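Local coordinates for protein B (Streptococcus agalactiae, PDB 5H6I), which acts as a secreted CAMP factor, a membrane-permeabilizing, pore-forming toxin that also belongs to the bacterial Fc-binding proteins and binds IgG, at residues N69-S74 with K133-I138; K119-N124 with R173-T178; N207-A212 with Q238-T243. One frame throughout, in Å; residues are numbered along the deposited sequence.

Contact 1: N69-S74 with K133-I138; sequences NEAITS and KLVIRI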
ATOM      1  N   ASN A  69      -1.694   9.441   0.627  1.00 63.40           N
ATOM      2  CA  ASN A  69      -2.587  10.502   1.086  1.00 58.06           C
ATOM      3  C   ASN A  69      -2.519  11.698   0.147  1.00 60.54           C
ATOM      4  O   ASN A  69      -3.542  12.325  -0.152  1.00 58.14           O
ATOM      5  CB  ASN A  69      -2.234  10.917   2.517  1.00 61.79           C
ATOM      6  CG  ASN A  69      -2.878  10.024   3.554  1.00 69.77           C
ATOM      7  OD1 ASN A  69      -3.697   9.159   3.227  1.00 67.49           O
ATOM      8  ND2 ASN A  69      -2.516  10.226   4.812  1.00 69.72           N
ATOM      9  N   GLU A  70      -1.317  12.024  -0.333  1.00 57.83           N
ATOM     10  CA  GLU A  70      -1.174  13.074  -1.334  1.00 51.96           C
ATOM     11  C   GLU A  70      -1.727  12.637  -2.684  1.00 54.43           C
ATOM     12  O   GLU A  70      -2.205  13.476  -3.458  1.00 52.43           O
ATOM     13  CB  GLU A  70       0.295  13.469  -1.463  1.00 59.93           C
ATOM     14  CG  GLU A  70       0.853  14.177  -0.241  1.00 73.30           C
ATOM     15  CD  GLU A  70       0.414  15.623  -0.160  1.00 77.41           C
ATOM     16  OE1 GLU A  70      -0.668  15.890   0.406  1.00 69.12           O
ATOM     17  OE2 GLU A  70       1.152  16.493  -0.668  1.00 83.91           O
ATOM     18  N   ALA A  71      -1.672  11.338  -2.985  1.00 50.86           N
ATOM     19  CA  ALA A  71      -2.231  10.847  -4.241  1.00 51.43           C
ATOM     20  C   ALA A  71      -3.753  10.901  -4.223  1.00 58.36           C
ATOM     21  O   ALA A  71      -4.379  11.252  -5.229  1.00 60.07           O
ATOM     22  CB  ALA A  71      -1.743   9.426  -4.515  1.00 46.50           C
ATOM     23  N   ILE A  72      -4.365  10.552  -3.088  1.00 54.84           N
ATOM     24  CA  ILE A  72      -5.818  10.644  -2.968  1.00 54.52           C
ATOM     25  C   ILE A  72      -6.268  12.092  -3.104  1.00 56.88           C
ATOM     26  O   ILE A  72      -7.274  12.387  -3.762  1.00 59.25           O
ATOM     27  CB  ILE A  72      -6.284  10.023  -1.638  1.00 61.12           C
ATOM     28  CG1 ILE A  72      -6.031   8.514  -1.638  1.00 59.07           C
ATOM     29  CG2 ILE A  72      -7.755  10.321  -1.391  1.00 60.66           C
ATOM     30  CD1 ILE A  72      -6.251   7.857  -0.295  1.00 52.74           C
ATOM     31  N   THR A  73      -5.529  13.019  -2.489  1.00 63.50           N
ATOM     32  CA  THR A  73      -5.830  14.436  -2.656  1.00 62.28           C
ATOM     33  C   THR A  73      -5.660  14.864  -4.109  1.00 63.01           C
ATOM     34  O   THR A  73      -6.446  15.667  -4.626  1.00 62.84           O
ATOM     35  CB  THR A  73      -4.936  15.274  -1.740  1.00 66.21           C
ATOM     36  OG1 THR A  73      -5.207  14.942  -0.372  1.00 80.78           O
ATOM     37  CG2 THR A  73      -5.188  16.762  -1.950  1.00 57.66           C
ATOM     38  N   SER A  74      -4.641  14.327  -4.789  1.00 54.07           N
ATOM     39  CA  SER A  74      -4.444  14.650  -6.197  1.00 56.15           C
ATOM     40  C   SER A  74      -5.602  14.156  -7.052  1.00 52.43           C
ATOM     41  O   SER A  74      -5.960  14.802  -8.043  1.00 55.07           O
ATOM     42  CB  SER A  74      -3.124  14.056  -6.694  1.00 55.94           C
ATOM     43  OG  SER A  74      -3.248  12.667  -6.943  1.00 57.72           O
ATOM     44  N   LYS A 133       8.031  12.453  -4.978  1.00 55.41           N
ATOM     45  CA  LYS A 133       8.438  13.380  -6.028  1.00 51.84           C
ATOM     46  C   LYS A 133       7.504  13.313  -7.230  1.00 52.17           C
ATOM     47  O   LYS A 133       7.323  14.314  -7.929  1.00 54.04           O
ATOM     48  CB  LYS A 133       9.877  13.088  -6.456  1.00 58.48           C
ATOM     49  CG  LYS A 133      10.914  13.961  -5.771  1.00 64.36           C
ATOM     50  CD  LYS A 133      12.197  13.194  -5.484  1.00 69.05           C
ATOM     51  CE  LYS A 133      12.968  12.901  -6.761  1.00 78.22           C
ATOM     52  NZ  LYS A 133      14.246  12.186  -6.486  1.00 79.63           N
ATOM     53  N   LEU A 134       6.902  12.150  -7.482  1.00 56.17           N
ATOM     54  CA  LEU A 134       5.987  12.027  -8.612  1.00 56.57           C
ATOM     55  C   LEU A 134       4.651  12.697  -8.312  1.00 62.13           C
ATOM     56  O   LEU A 134       4.129  13.457  -9.136  1.00 61.34           O
ATOM     57  CB  LEU A 134       5.786  10.553  -8.966  1.00 50.68           C
ATOM     58  CG  LEU A 134       4.824  10.265 -10.121  1.00 41.78           C
ATOM     59  CD1 LEU A 134       5.159  11.132 -11.323  1.00 39.13           C
ATOM     60  CD2 LEU A 134       4.864   8.793 -10.495  1.00 41.57           C
ATOM     61  N   VAL A 135       4.085  12.428  -7.133  1.00 54.65           N
ATOM     62  CA  VAL A 135       2.798  13.015  -6.771  1.00 53.83           C
ATOM     63  C   VAL A 135       2.899  14.533  -6.687  1.00 55.24           C
ATOM     64  O   VAL A 135       1.944  15.246  -7.015  1.00 62.25           O
ATOM     65  CB  VAL A 135       2.288  12.404  -5.451  1.00 44.09           C
ATOM     66  CG1 VAL A 135       0.966  13.032  -5.042  1.00 52.09           C
ATOM     67  CG2 VAL A 135       2.141  10.896  -5.589  1.00 49.44           C
ATOM     68  N   ILE A 136       4.054  15.050  -6.259  1.00 53.09           N
ATOM     69  CA  ILE A 136       4.242  16.498  -6.202  1.00 52.36           C
ATOM     70  C   ILE A 136       4.114  17.106  -7.593  1.00 52.13           C
ATOM     71  O   ILE A 136       3.479  18.152  -7.773  1.00 60.63           O
ATOM     72  CB  ILE A 136       5.599  16.833  -5.555  1.00 49.94           C
ATOM     73  CG1 ILE A 136       5.525  16.644  -4.038  1.00 54.98           C
ATOM     74  CG2 ILE A 136       6.022  18.256  -5.889  1.00 50.92           C
ATOM     75  CD1 ILE A 136       6.851  16.830  -3.334  1.00 59.28           C
ATOM     76  N   ARG A 137       4.698  16.452  -8.600  1.00 57.56           N
ATOM     77  CA  ARG A 137       4.570  16.941  -9.970  1.00 60.78           C
ATOM     78  C   ARG A 137       3.130  16.843 -10.460  1.00 54.06           C
ATOM     79  O   ARG A 137       2.656  17.723 -11.189  1.00 50.29           O
ATOM     80  CB  ARG A 137       5.507  16.167 -10.895  1.00 58.06           C
ATOM     81  CG  ARG A 137       6.967  16.208 -10.477  1.00 66.35           C
ATOM     82  CD  ARG A 137       7.709  17.343 -11.160  1.00 72.36           C
ATOM     83  NE  ARG A 137       8.593  16.855 -12.214  1.00 77.93           N
ATOM     84  CZ  ARG A 137       9.894  16.632 -12.055  1.00 76.96           C
ATOM     85  NH1 ARG A 137      10.467  16.855 -10.880  1.00 79.69           N
ATOM     86  NH2 ARG A 137      10.621  16.186 -13.069  1.00 67.37           N
ATOM     87  N   ILE A 138       2.421  15.779 -10.073  1.00 53.85           N
ATOM     88  CA  ILE A 138       1.016  15.640 -10.447  1.00 56.52           C
ATOM     89  C   ILE A 138       0.197  16.783  -9.861  1.00 61.08           C
ATOM     90  O   ILE A 138      -0.725  17.302 -10.503  1.00 48.37           O
ATOM     91  CB  ILE A 138       0.476  14.270  -9.996  1.00 54.74           C
ATOM     92  CG1 ILE A 138       1.293  13.137 -10.619  1.00 56.09           C
ATOM     93  CG2 ILE A 138      -0.994  14.124 -10.358  1.00 49.64           C
ATOM     94  CD1 ILE A 138       0.806  11.756 -10.233  1.00 49.79           C
TER
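Glu70 and Val135 meet where two helices of the larger helical bundle, 65-84 and 121-139, run side by side in the same direction. The axes of the two short segments pass 9.6 Å apart at 20°. Glu70 comes first along the helix. Its CB lies 3.7 Å from CG1 of Val135, and its backbone O touches the same methyl at 3.6 Å. The carboxylate end turns elsewhere and has a long, weak ion pair with Lys66. Ala71 is next, and its CA is 6.0 Å from that of Val135. Its small CB lies 4.3 Å from CG2 of Val135. CG1 of Val135 thus rests on the backbone between Glu70 and Ala71, and CG2 lies beside the Ala71 methyl. The valine CG1 is anti to the backbone N (chi1 179°), which directs this methyl at the neighbouring helix. Leu52 of helix 35-58 and Val105 of helix 93-115 add to this interior, touching Ala71 and Val135 respectively. Ser74 follows one turn on. Its CB faces the other helix and meets CG2 of Ile138 at 4.2 Å.

Contact 2: K119-N124 with R173-T178; sequences KVSQAN and RATIYT
The loop that leads into helix 179-196 meets the start of helix 121-139 here, at the junction between the two helical parts of the chain. Asn124 and Tyr177 carry most of it, as an amide-on-ring contact. The Asn124 side chain lies over one face of the tyrosine, with the amide plane turned 28° from the ring plane. ND2 sits over the ring centre, 3.1 Å above it. CB of Asn124 reaches the phenol end and comes 3.3 Å from Tyr177 OH. On the opposite face of the ring lies CG2 of Ile176, offset toward the rim. Both polar ends are held by residues outside the loop. Asn124 OD1 is hydrogen-bonded to Tyr64 and Ser112, which helps fix the turn of the amide, and Tyr177 OH is hydrogen-bonded to Asp63. Thr175 makes the second point of contact. Its OG1 lies between the backbone N and the carbonyl carbon (chi1 67°), in plane at the edge of the tyrosine ring. There it shares a hydrogen bond with OG1 of Thr178, which ties the loop to itself. The methyl branch is turned to the helix start instead, where CG2 of Thr175 touches OG of Ser121 at 3.4 Å.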
ATOM      1  N   LYS A 119      13.375  -6.461   1.977  1.00 42.51           N
ATOM      2  CA  LYS A 119      14.508  -5.566   1.811  1.00 52.36           C
ATOM      3  C   LYS A 119      14.808  -4.819   3.106  1.00 42.53           C
ATOM      4  O   LYS A 119      13.999  -4.775   4.036  1.00 53.42           O
ATOM      5  CB  LYS A 119      14.240  -4.565   0.688  1.00 46.86           C
ATOM      6  CG  LYS A 119      14.186  -5.183  -0.696  1.00 53.99           C
ATOM      7  CD  LYS A 119      15.512  -5.823  -1.062  1.00 53.83           C
ATOM      8  CE  LYS A 119      15.457  -6.447  -2.446  1.00 61.25           C
ATOM      9  NZ  LYS A 119      16.734  -7.130  -2.795  1.00 64.20           N
ATOM     10  N   VAL A 120      15.999  -4.224   3.155  1.00 51.80           N
ATOM     11  CA  VAL A 120      16.369  -3.341   4.255  1.00 57.36           C
ATOM     12  C   VAL A 120      15.512  -2.086   4.164  1.00 49.05           C
ATOM     13  O   VAL A 120      14.858  -1.841   3.143  1.00 47.35           O
ATOM     14  CB  VAL A 120      17.870  -2.998   4.227  1.00 48.81           C
ATOM     15  CG1 VAL A 120      18.700  -4.223   4.581  1.00 48.57           C
ATOM     16  CG2 VAL A 120      18.267  -2.455   2.864  1.00 46.13           C
ATOM     17  N   SER A 121      15.515  -1.280   5.229  1.00 53.03           N
ATOM     18  CA  SER A 121      14.609  -0.137   5.300  1.00 42.43           C
ATOM     19  C   SER A 121      14.857   0.866   4.180  1.00 46.25           C
ATOM     20  O   SER A 121      13.929   1.563   3.758  1.00 46.56           O
ATOM     21  CB  SER A 121      14.742   0.548   6.660  1.00 45.37           C
ATOM     22  OG  SER A 121      14.471  -0.359   7.715  1.00 60.45           O
ATOM     23  N   GLN A 122      16.092   0.944   3.675  1.00 48.20           N
ATOM     24  CA  GLN A 122      16.433   1.981   2.706  1.00 48.09           C
ATOM     25  C   GLN A 122      15.697   1.803   1.384  1.00 49.21           C
ATOM     26  O   GLN A 122      15.446   2.790   0.683  1.00 54.56           O
ATOM     27  CB  GLN A 122      17.942   2.003   2.468  1.00 57.12           C
ATOM     28  CG  GLN A 122      18.450   3.311   1.888  1.00 52.89           C
ATOM     29  CD  GLN A 122      18.119   4.500   2.769  1.00 54.71           C
ATOM     30  OE1 GLN A 122      18.274   4.444   3.989  1.00 49.18           O
ATOM     31  NE2 GLN A 122      17.655   5.581   2.155  1.00 51.42           N
ATOM     32  N   ALA A 123      15.344   0.567   1.023  1.00 42.15           N
ATOM     33  CA  ALA A 123      14.674   0.332  -0.253  1.00 50.23           C
ATOM     34  C   ALA A 123      13.311   1.012  -0.290  1.00 47.34           C
ATOM     35  O   ALA A 123      12.996   1.748  -1.232  1.00 43.10           O
ATOM     36  CB  ALA A 123      14.538  -1.168  -0.508  1.00 43.84           C
ATOM     37  N   ASN A 124      12.486   0.776   0.732  1.00 44.22           N
ATOM     38  CA  ASN A 124      11.177   1.417   0.781  1.00 48.25           C
ATOM     39  C   ASN A 124      11.291   2.905   1.084  1.00 46.35           C
ATOM     40  O   ASN A 124      10.457   3.695   0.626  1.00 48.64           O
ATOM     41  CB  ASN A 124      10.294   0.728   1.819  1.00 46.29           C
ATOM     42  CG  ASN A 124       9.618  -0.514   1.272  1.00 48.40           C
ATOM     43  OD1 ASN A 124       9.019  -0.485   0.199  1.00 49.72           O
ATOM     44  ND2 ASN A 124       9.713  -1.614   2.010  1.00 55.58           N
ATOM     45  N   ARG A 173      16.841  -6.639  12.801  1.00 52.60           N
ATOM     46  CA  ARG A 173      15.608  -6.110  13.365  1.00 44.38           C
ATOM     47  C   ARG A 173      14.513  -6.094  12.307  1.00 55.21           C
ATOM     48  O   ARG A 173      14.756  -5.774  11.141  1.00 54.81           O
ATOM     49  CB  ARG A 173      15.841  -4.700  13.910  1.00 56.71           C
ATOM     50  CG  ARG A 173      14.692  -4.149  14.737  1.00 57.58           C
ATOM     51  CD  ARG A 173      15.013  -2.754  15.246  1.00 65.92           C
ATOM     52  NE  ARG A 173      16.328  -2.698  15.879  1.00 65.06           N
ATOM     53  CZ  ARG A 173      16.534  -2.826  17.186  1.00 72.18           C
ATOM     54  NH1 ARG A 173      15.509  -3.019  18.004  1.00 73.46           N
ATOM     55  NH2 ARG A 173      17.765  -2.762  17.674  1.00 62.78           N
ATOM     56  N   ALA A 174      13.301  -6.454  12.718  1.00 51.03           N
ATOM     57  CA  ALA A 174      12.186  -6.532  11.788  1.00 54.47           C
ATOM     58  C   ALA A 174      11.640  -5.143  11.483  1.00 54.67           C
ATOM     59  O   ALA A 174      11.487  -4.309  12.380  1.00 65.61           O
ATOM     60  CB  ALA A 174      11.078  -7.418  12.356  1.00 52.07           C
ATOM     61  N   THR A 175      11.358  -4.899  10.208  1.00 47.09           N
ATOM     62  CA  THR A 175      10.730  -3.659   9.783  1.00 53.79           C
ATOM     63  C   THR A 175       9.212  -3.819   9.766  1.00 57.14           C
ATOM     64  O   THR A 175       8.675  -4.920   9.900  1.00 49.22           O
ATOM     65  CB  THR A 175      11.237  -3.240   8.402  1.00 51.52           C
ATOM     66  OG1 THR A 175      10.780  -4.177   7.418  1.00 49.14           O
ATOM     67  CG2 THR A 175      12.758  -3.194   8.383  1.00 47.14           C
ATOM     68  N   ILE A 176       8.516  -2.692   9.599  1.00 49.10           N
ATOM     69  CA  ILE A 176       7.057  -2.728   9.545  1.00 48.43           C
ATOM     70  C   ILE A 176       6.585  -3.558   8.360  1.00 46.98           C
ATOM     71  O   ILE A 176       5.527  -4.198   8.419  1.00 60.65           O
ATOM     72  CB  ILE A 176       6.488  -1.295   9.511  1.00 55.01           C
ATOM     73  CG1 ILE A 176       4.957  -1.320   9.476  1.00 62.49           C
ATOM     74  CG2 ILE A 176       7.052  -0.514   8.330  1.00 49.49           C
ATOM     75  CD1 ILE A 176       4.319   0.038   9.655  1.00 59.51           C
ATOM     76  N   TYR A 177       7.364  -3.582   7.276  1.00 51.47           N
ATOM     77  CA  TYR A 177       7.015  -4.417   6.131  1.00 56.16           C
ATOM     78  C   TYR A 177       7.177  -5.898   6.450  1.00 50.52           C
ATOM     79  O   TYR A 177       6.437  -6.729   5.913  1.00 54.95           O
ATOM     80  CB  TYR A 177       7.867  -4.025   4.923  1.00 41.08           C
ATOM     81  CG  TYR A 177       7.904  -2.533   4.686  1.00 44.56           C
ATOM     82  CD1 TYR A 177       6.914  -1.904   3.941  1.00 47.49           C
ATOM     83  CD2 TYR A 177       8.919  -1.749   5.219  1.00 43.05           C
ATOM     84  CE1 TYR A 177       6.938  -0.539   3.728  1.00 39.98           C
ATOM     85  CE2 TYR A 177       8.950  -0.383   5.013  1.00 48.85           C
ATOM     86  CZ  TYR A 177       7.957   0.216   4.267  1.00 49.35           C
ATOM     87  OH  TYR A 177       7.986   1.576   4.057  1.00 55.71           O
ATOM     88  N   THR A 178       8.131  -6.244   7.318  1.00 48.15           N
ATOM     89  CA  THR A 178       8.268  -7.631   7.751  1.00 55.57           C
ATOM     90  C   THR A 178       7.047  -8.078   8.543  1.00 56.02           C
ATOM     91  O   THR A 178       6.581  -9.214   8.396  1.00 47.48           O
ATOM     92  CB  THR A 178       9.538  -7.800   8.587  1.00 51.37           C
ATOM     93  OG1 THR A 178      10.644  -7.193   7.909  1.00 60.15           O
ATOM     94  CG2 THR A 178       9.835  -9.275   8.815  1.00 52.20           C
TER

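Contact 3: N207-A212 with Q238-T243; sequences NTLNKA and QAALQT
Leu209 leans across to Ala240 and Leu241 between two neighbouring antiparallel helices, 203-220 and 227-245. They belong to the smaller helical bundle, at the C-terminal end of the chain. The two short axes pass 9.3 Å apart at 172°, so they are nearly antiparallel. The largest bump is the forked end of Leu209. Its CG is anti to the backbone N (chi1 175°), and the end of the side chain comes nearer to the other helix than its first bond suggests. The two methyls of the fork do different work. CD1 settles against the backbone beside Ala240, 3.6 Å from its O and 4.3 Å from its CB. The short Ala240 side chain and its carbonyl form the shallow hollow that CD1 enters. CD2 turns to Leu241 and meets CD1 of that residue at 3.9 Å. The two leucines cross at a slant, branch against branch. Thr189 of helix 179-196 touches both of them, so a third helix covers this side. Arg193 of the same helix also touches Leu209.

About one turn on from Leu209, the surface is shallow on both sides. Ala212 and Ala240 point at each other. Their methyls abut closely, 3.5 Å between CB of Ala212 and CB of Ala240, so the helices sit tight here. Leu237 also touches Ala212.

No hydrogen bond crosses between the segments. Cohesion between them therefore rests on apolar contact: one leucine branch set against Ala240, leucine against leucine, and methyl against methyl.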
ATOM      1  N   ASN A 207     -11.040 -19.067  24.228  1.00 48.64           N
ATOM      2  CA  ASN A 207     -10.219 -18.232  25.099  1.00 49.28           C
ATOM      3  C   ASN A 207      -8.733 -18.464  24.855  1.00 57.33           C
ATOM      4  O   ASN A 207      -7.949 -17.508  24.816  1.00 49.45           O
ATOM      5  CB  ASN A 207     -10.572 -18.500  26.562  1.00 49.98           C
ATOM      6  CG  ASN A 207     -10.193 -17.350  27.474  1.00 49.42           C
ATOM      7  OD1 ASN A 207      -9.559 -16.386  27.048  1.00 61.11           O
ATOM      8  ND2 ASN A 207     -10.582 -17.449  28.740  1.00 53.10           N
ATOM      9  N   THR A 208      -8.323 -19.725  24.689  1.00 51.83           N
ATOM     10  CA  THR A 208      -6.910 -20.017  24.474  1.00 57.13           C
ATOM     11  C   THR A 208      -6.436 -19.499  23.121  1.00 57.83           C
ATOM     12  O   THR A 208      -5.300 -19.027  22.995  1.00 49.55           O
ATOM     13  CB  THR A 208      -6.652 -21.521  24.590  1.00 61.74           C
ATOM     14  OG1 THR A 208      -7.526 -22.230  23.703  1.00 73.67           O
ATOM     15  CG2 THR A 208      -6.884 -21.994  26.019  1.00 48.96           C
ATOM     16  N   LEU A 209      -7.290 -19.580  22.097  1.00 49.57           N
ATOM     17  CA  LEU A 209      -6.918 -19.046  20.791  1.00 55.39           C
ATOM     18  C   LEU A 209      -6.815 -17.527  20.829  1.00 51.40           C
ATOM     19  O   LEU A 209      -5.925 -16.941  20.200  1.00 52.27           O
ATOM     20  CB  LEU A 209      -7.927 -19.490  19.732  1.00 44.56           C
ATOM     21  CG  LEU A 209      -7.734 -18.918  18.324  1.00 50.93           C
ATOM     22  CD1 LEU A 209      -6.319 -19.174  17.821  1.00 49.37           C
ATOM     23  CD2 LEU A 209      -8.762 -19.495  17.361  1.00 53.47           C
ATOM     24  N   ASN A 210      -7.714 -16.871  21.566  1.00 43.84           N
ATOM     25  CA  ASN A 210      -7.641 -15.423  21.712  1.00 53.87           C
ATOM     26  C   ASN A 210      -6.405 -14.983  22.486  1.00 58.38           C
ATOM     27  O   ASN A 210      -5.963 -13.840  22.324  1.00 54.59           O
ATOM     28  CB  ASN A 210      -8.905 -14.904  22.397  1.00 42.63           C
ATOM     29  CG  ASN A 210      -9.858 -14.235  21.429  1.00 56.42           C
ATOM     30  OD1 ASN A 210      -9.882 -14.560  20.244  1.00 58.52           O
ATOM     31  ND2 ASN A 210     -10.650 -13.296  21.931  1.00 55.38           N
ATOM     32  N   LYS A 211      -5.837 -15.860  23.318  1.00 55.10           N
ATOM     33  CA  LYS A 211      -4.592 -15.526  24.002  1.00 58.31           C
ATOM     34  C   LYS A 211      -3.423 -15.482  23.026  1.00 51.52           C
ATOM     35  O   LYS A 211      -2.547 -14.616  23.134  1.00 49.11           O
ATOM     36  CB  LYS A 211      -4.316 -16.530  25.122  1.00 57.29           C
ATOM     37  CG  LYS A 211      -5.220 -16.385  26.336  1.00 58.93           C
ATOM     38  CD  LYS A 211      -5.053 -17.560  27.287  1.00 65.31           C
ATOM     39  CE  LYS A 211      -6.025 -17.481  28.452  1.00 67.24           C
ATOM     40  NZ  LYS A 211      -5.963 -18.701  29.303  1.00 75.96           N
ATOM     41  N   ALA A 212      -3.398 -16.405  22.062  1.00 49.26           N
ATOM     42  CA  ALA A 212      -2.315 -16.422  21.086  1.00 55.74           C
ATOM     43  C   ALA A 212      -2.436 -15.276  20.091  1.00 53.43           C
ATOM     44  O   ALA A 212      -1.418 -14.763  19.613  1.00 49.26           O
ATOM     45  CB  ALA A 212      -2.290 -17.760  20.353  1.00 45.35           C
ATOM     46  N   GLN A 238      -0.327 -19.878  13.887  1.00 64.84           N
ATOM     47  CA  GLN A 238      -0.937 -20.879  13.019  1.00 62.75           C
ATOM     48  C   GLN A 238      -1.113 -22.203  13.751  1.00 56.08           C
ATOM     49  O   GLN A 238      -2.108 -22.907  13.546  1.00 58.42           O
ATOM     50  CB  GLN A 238      -0.091 -21.071  11.760  1.00 54.69           C
ATOM     51  CG  GLN A 238      -0.355 -20.045  10.672  1.00 64.10           C
ATOM     52  CD  GLN A 238       0.493 -20.277   9.437  1.00 74.57           C
ATOM     53  OE1 GLN A 238       1.618 -20.767   9.525  1.00 70.78           O
ATOM     54  NE2 GLN A 238      -0.045 -19.922   8.275  1.00 75.33           N
ATOM     55  N   ALA A 239      -0.155 -22.557  14.611  1.00 58.72           N
ATOM     56  CA  ALA A 239      -0.293 -23.766  15.415  1.00 65.19           C
ATOM     57  C   ALA A 239      -1.395 -23.621  16.455  1.00 63.92           C
ATOM     58  O   ALA A 239      -2.059 -24.607  16.796  1.00 57.98           O
ATOM     59  CB  ALA A 239       1.035 -24.105  16.090  1.00 47.48           C
ATOM     60  N   ALA A 240      -1.603 -22.407  16.971  1.00 65.12           N
ATOM     61  CA  ALA A 240      -2.679 -22.190  17.930  1.00 61.97           C
ATOM     62  C   ALA A 240      -4.046 -22.239  17.262  1.00 63.80           C
ATOM     63  O   ALA A 240      -5.041 -22.579  17.912  1.00 53.48           O
ATOM     64  CB  ALA A 240      -2.484 -20.855  18.645  1.00 45.88           C
ATOM     65  N   LEU A 241      -4.117 -21.901  15.971  1.00 60.50           N
ATOM     66  CA  LEU A 241      -5.384 -22.008  15.257  1.00 55.58           C
ATOM     67  C   LEU A 241      -5.744 -23.464  14.992  1.00 61.75           C
ATOM     68  O   LEU A 241      -6.896 -23.869  15.184  1.00 63.18           O
ATOM     69  CB  LEU A 241      -5.319 -21.222  13.948  1.00 51.28           C
ATOM     70  CG  LEU A 241      -6.570 -21.288  13.071  1.00 57.33           C
ATOM     71  CD1 LEU A 241      -7.788 -20.788  13.835  1.00 54.61           C
ATOM     72  CD2 LEU A 241      -6.373 -20.492  11.791  1.00 55.50           C
ATOM     73  N   GLN A 242      -4.770 -24.268  14.556  1.00 62.38           N
ATOM     74  CA  GLN A 242      -5.026 -25.690  14.351  1.00 64.24           C
ATOM     75  C   GLN A 242      -5.277 -26.407  15.671  1.00 67.52           C
ATOM     76  O   GLN A 242      -5.977 -27.425  15.698  1.00 68.52           O
ATOM     77  CB  GLN A 242      -3.857 -26.335  13.606  1.00 59.14           C
ATOM     78  CG  GLN A 242      -4.079 -26.465  12.106  1.00 74.98           C
ATOM     79  CD  GLN A 242      -4.679 -25.214  11.493  1.00 83.90           C
ATOM     80  OE1 GLN A 242      -5.840 -25.205  11.080  1.00 85.82           O
ATOM     81  NE2 GLN A 242      -3.889 -24.148  11.428  1.00 67.21           N
ATOM     82  N   THR A 243      -4.712 -25.897  16.768  1.00 63.02           N
ATOM     83  CA  THR A 243      -5.041 -26.431  18.086  1.00 63.18           C
ATOM     84  C   THR A 243      -6.507 -26.189  18.418  1.00 62.46           C
ATOM     85  O   THR A 243      -7.189 -27.074  18.949  1.00 66.79           O
ATOM     86  CB  THR A 243      -4.136 -25.802  19.147  1.00 62.59           C
ATOM     87  OG1 THR A 243      -2.803 -26.309  19.003  1.00 60.45           O
ATOM     88  CG2 THR A 243      -4.644 -26.115  20.549  1.00 50.23           C
TER

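From the N terminus, the chain first enters contact 1 on helix 65-84. It passes the first segment of contact 2, at the start of helix 121-139, before returning to contact 1 further along that helix. Contact 2 closes later, in the loop before helix 179-196. Contacts 1 and 2 therefore cross along the chain and share helix 121-139, though their nearest atoms stay about 11 Å apart. Contact 1 joins helices within the larger bundle. Contact 2 ties that bundle to the loop entering the smaller one. Contact 3 follows in series, closing the hairpin of helices 203-220 and 227-245, with its centre 42 Å from that of contact 1.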